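Local atomic coordinates of acetamidase (Bacillus halodurans, PDB entry 2II1), a protein that probably hydrolyses carbon-nitrogen bonds, other than peptide bonds, in linear amides, and binds calcium ions. Residues Asn9-Met14 against Thr61-Val66; Gly133-Ala138 against Ala176-Gly181. All coordinates share one frame; numbering follows the deposited sequence.

Contact 1: Asn9-Met14 against Thr61-Val66; sequences NTIFFM and TGPLYV
I11 meets G62 and P63 with one methyl branch, while N9 O takes a weak bond from G62 of the same strand. The CB of I11 points toward strand 60-67, and the side chain forks there. CG2 stands anti to the carbonyl carbon, beside the backbone N. I11 CG2 lies 3.8 Å from G62 O and 4.0 Å from P63 CD. The two side chains pass at a slant, and the contact with the proline ring is purely apolar. The other branch, CG1 (chi1 55°), lies between the backbone N and the carbonyl carbon. It extends to CD1, which packs against A179 of strand 176-184.

G62 N donates its weak hydrogen bond to N9 O over 3.3 Å. The same N9 oxygen receives a CA-H...O contact from T61 CA at 3.5 Å. T10 and T61 form an antiparallel non-hydrogen-bonded pair, with both side chains on one face of the sheet. T10 CG2 comes within 4.2 Å of T61 OG1, whose hydrogen bond goes to E33 O. I11 continues the pairing through backbone hydrogen bonding with A60. The peptide bond between G62 and P63 is cis.

Strand 10-11 is thus a short antiparallel addition to a mixed beta sheet. Strand 60-67 also pairs with strand 22-25 in parallel and with strand 176-184 antiparallel.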
# COMPACT_ATOMS: atom_id res chain seq x y z
N ASN A 9 13.03 24.82 -21.04
CA ASN A 9 12.80 23.81 -22.06
C ASN A 9 11.90 22.70 -21.52
O ASN A 9 12.39 21.70 -20.98
CB ASN A 9 14.14 23.20 -22.48
CG ASN A 9 15.06 24.22 -23.10
OD1 ASN A 9 16.23 24.31 -22.73
ND2 ASN A 9 14.53 24.99 -24.02
N THR A 10 10.59 22.89 -21.64
CA THR A 10 9.66 21.94 -21.05
C THR A 10 8.72 21.36 -22.10
O THR A 10 8.43 22.01 -23.10
CB THR A 10 8.86 22.53 -19.85
OG1 THR A 10 7.98 23.57 -20.31
CG2 THR A 10 9.78 23.06 -18.74
N ILE A 11 8.31 20.11 -21.87
CA ILE A 11 7.34 19.41 -22.70
C ILE A 11 6.12 19.00 -21.85
O ILE A 11 6.23 18.81 -20.66
CB ILE A 11 7.98 18.18 -23.42
CG1 ILE A 11 8.64 17.23 -22.41
CG2 ILE A 11 9.02 18.67 -24.45
CD1 ILE A 11 9.02 15.85 -22.95
N PHE A 12 4.95 18.87 -22.48
CA PHE A 12 3.72 18.49 -21.77
C PHE A 12 3.24 17.11 -22.15
O PHE A 12 2.30 16.58 -21.51
CB PHE A 12 2.66 19.55 -22.01
CG PHE A 12 3.02 20.86 -21.40
CD1 PHE A 12 2.93 21.04 -20.04
CD2 PHE A 12 3.54 21.91 -22.19
CE1 PHE A 12 3.32 22.23 -19.45
CE2 PHE A 12 3.93 23.11 -21.59
CZ PHE A 12 3.83 23.26 -20.23
N PHE A 13 3.91 16.51 -23.13
CA PHE A 13 3.60 15.17 -23.61
C PHE A 13 4.89 14.40 -23.78
O PHE A 13 5.90 14.94 -24.26
CB PHE A 13 2.92 15.20 -24.97
CG PHE A 13 1.52 15.73 -24.95
CD1 PHE A 13 1.28 17.09 -24.87
CD2 PHE A 13 0.43 14.87 -25.03
CE1 PHE A 13 -0.01 17.57 -24.86
CE2 PHE A 13 -0.85 15.36 -25.00
CZ PHE A 13 -1.07 16.71 -24.92
N MSE A 14 4.82 13.11 -23.43
CA MSE A 14 5.90 12.16 -23.67
C MSE A 14 5.69 11.69 -25.10
O MSE A 14 4.72 10.99 -25.39
CB MSE A 14 5.81 11.00 -22.66
CG MSE A 14 5.96 11.44 -21.20
SE MSE A 14 7.83 11.49 -20.56
CE MSE A 14 7.62 12.83 -19.02
N THR A 61 10.95 18.88 -17.75
CA THR A 61 12.20 19.35 -18.35
C THR A 61 12.78 18.20 -19.19
O THR A 61 12.87 17.07 -18.72
CB THR A 61 13.20 19.81 -17.27
OG1 THR A 61 12.64 20.91 -16.52
CG2 THR A 61 14.55 20.22 -17.89
N GLY A 62 13.16 18.50 -20.42
CA GLY A 62 13.59 17.49 -21.39
C GLY A 62 13.06 17.84 -22.77
O GLY A 62 12.51 18.93 -22.96
N PRO A 63 13.20 16.91 -23.74
CA PRO A 63 13.76 15.57 -23.61
C PRO A 63 15.28 15.48 -23.75
O PRO A 63 15.87 16.25 -24.48
CB PRO A 63 13.07 14.77 -24.72
CG PRO A 63 12.44 15.76 -25.63
CD PRO A 63 12.69 17.14 -25.10
N LEU A 64 15.87 14.55 -23.02
CA LEU A 64 17.31 14.30 -23.09
C LEU A 64 17.54 13.10 -23.99
O LEU A 64 16.95 12.03 -23.75
CB LEU A 64 17.84 14.00 -21.68
CG LEU A 64 19.25 13.44 -21.61
CD1 LEU A 64 20.31 14.54 -21.88
CD2 LEU A 64 19.49 12.72 -20.30
N TYR A 65 18.41 13.27 -25.00
CA TYR A 65 18.84 12.17 -25.87
C TYR A 65 20.07 11.49 -25.25
O TYR A 65 21.15 12.11 -25.13
CB TYR A 65 19.17 12.67 -27.30
CG TYR A 65 19.21 11.56 -28.35
CD1 TYR A 65 20.31 10.71 -28.46
CD2 TYR A 65 18.14 11.35 -29.21
CE1 TYR A 65 20.36 9.69 -29.40
CE2 TYR A 65 18.18 10.32 -30.17
CZ TYR A 65 19.30 9.49 -30.25
OH TYR A 65 19.39 8.45 -31.16
N VAL A 66 19.90 10.22 -24.87
CA VAL A 66 20.99 9.40 -24.33
C VAL A 66 21.61 8.59 -25.50
O VAL A 66 20.99 7.63 -26.01
CB VAL A 66 20.48 8.48 -23.19
CG1 VAL A 66 21.62 7.69 -22.55
CG2 VAL A 66 19.72 9.29 -22.16

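Contact 2: Gly133-Ala138 against Ala176-Gly181; sequences GVIGTA and ALLALG
I135 has CG1 anti to its backbone N (chi1 -169°), and L178 holds CG in the same way (chi1 -178°). With L178 chi2 at 58°, L178 CD1 then lies 4.0 Å from I135 CG1. On the same face I135 CG1 also meets L180 CB. L178 CD1 lies 3.4 Å from G136 O, so the leucine tip rests against backbone as well as side chain.

Strands 134-136 and 176-181 form an antiparallel pair within a mixed beta sheet. V134 with G181 and G136 with A179 are hydrogen-bonded pairs, and I135 with L180 between them is a non-hydrogen-bonded pair. G136 and A179 exchange two backbone hydrogen bonds. At the G181 end, V134 N sits well above the carbonyl plane of G181 O, at 3.3 Å. Just beyond this end, D157 and D182 bind calcium, and G133 makes backbone hydrogen bonds to both residues.

At the other end A138 N donates to A176 O at 3.1 Å, almost straight. A water donates to both A138 O and A176 O. A138 CB packs on L177 CD1 at 4.1 Å, and T137 OG1 bonds to P170 O.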
# COMPACT_ATOMS: atom_id res chain seq x y z
N GLY A 133 7.78 13.21 -9.23
CA GLY A 133 6.46 12.69 -9.57
C GLY A 133 6.31 12.20 -11.01
O GLY A 133 5.60 11.23 -11.28
N VAL A 134 6.93 12.92 -11.93
CA VAL A 134 6.85 12.66 -13.36
C VAL A 134 8.26 12.38 -13.84
O VAL A 134 9.12 13.26 -13.80
CB VAL A 134 6.26 13.85 -14.16
CG1 VAL A 134 6.53 13.69 -15.65
CG2 VAL A 134 4.78 13.99 -13.89
N ILE A 135 8.49 11.13 -14.22
CA ILE A 135 9.73 10.73 -14.87
C ILE A 135 9.37 9.70 -15.95
O ILE A 135 8.69 8.74 -15.67
CB ILE A 135 10.73 10.16 -13.84
CG1 ILE A 135 12.12 10.00 -14.50
CG2 ILE A 135 10.22 8.86 -13.25
CD1 ILE A 135 13.23 9.71 -13.52
N GLY A 136 9.84 9.90 -17.19
CA GLY A 136 9.47 9.00 -18.27
C GLY A 136 10.30 9.14 -19.52
O GLY A 136 11.02 10.14 -19.70
N THR A 137 10.23 8.10 -20.35
CA THR A 137 10.82 8.09 -21.69
C THR A 137 9.67 8.16 -22.73
O THR A 137 8.49 8.09 -22.37
CB THR A 137 11.68 6.81 -21.89
OG1 THR A 137 10.89 5.63 -21.70
CG2 THR A 137 12.86 6.81 -20.89
N ALA A 138 10.03 8.34 -24.00
CA ALA A 138 9.03 8.47 -25.06
C ALA A 138 8.41 7.12 -25.41
O ALA A 138 9.13 6.13 -25.64
CB ALA A 138 9.67 9.09 -26.33
N ALA A 176 16.12 7.17 -26.17
CA ALA A 176 15.21 7.15 -24.98
C ALA A 176 14.27 8.35 -24.87
O ALA A 176 13.06 8.19 -24.83
CB ALA A 176 16.00 6.98 -23.68
N LEU A 177 14.88 9.55 -24.82
CA LEU A 177 14.19 10.84 -24.65
C LEU A 177 13.53 10.95 -23.28
O LEU A 177 12.30 10.84 -23.15
CB LEU A 177 13.18 11.12 -25.76
CG LEU A 177 13.76 11.06 -27.18
CD1 LEU A 177 12.62 11.22 -28.14
CD2 LEU A 177 14.83 12.09 -27.43
N LEU A 178 14.39 11.18 -22.29
CA LEU A 178 14.04 11.25 -20.87
C LEU A 178 13.62 12.68 -20.50
O LEU A 178 14.23 13.63 -20.94
CB LEU A 178 15.25 10.84 -19.99
CG LEU A 178 15.10 10.79 -18.47
CD1 LEU A 178 13.98 9.84 -18.01
CD2 LEU A 178 16.42 10.40 -17.79
N ALA A 179 12.57 12.80 -19.71
CA ALA A 179 12.02 14.08 -19.28
C ALA A 179 11.55 13.87 -17.84
O ALA A 179 11.15 12.77 -17.48
CB ALA A 179 10.83 14.50 -20.20
N LEU A 180 11.64 14.89 -17.00
CA LEU A 180 11.19 14.74 -15.63
C LEU A 180 10.72 16.04 -15.05
O LEU A 180 11.03 17.11 -15.56
CB LEU A 180 12.24 14.07 -14.73
CG LEU A 180 13.45 14.86 -14.27
CD1 LEU A 180 13.08 15.93 -13.22
CD2 LEU A 180 14.47 13.89 -13.75
N GLY A 181 9.95 15.93 -13.98
CA GLY A 181 9.25 17.08 -13.45
C GLY A 181 8.48 16.73 -12.21
O GLY A 181 8.66 15.66 -11.62
O HOH W 1 11.97 5.50 -25.41

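Contacts 1 and 2 belong to the same mixed sheet. Strand 60-67 of contact 1 is the antiparallel neighbour of strand 176-184 of contact 2. Probable backbone hydrogen bonds join them, from L64 N to L178 O and from T61 N to L180 O. Selenomethionine M14 also packs through SE on G136. Contact 2 is wholly buried near the centre of the chain and has five direct backbone bonds. Contact 1 is partly buried, lies farther out and has one weak bond beside the apolar touch of I11 on P63. The V134 side chain of contact 2 is about 5 Å from a bound calcium, that of T61 in contact 1 about 14 Å.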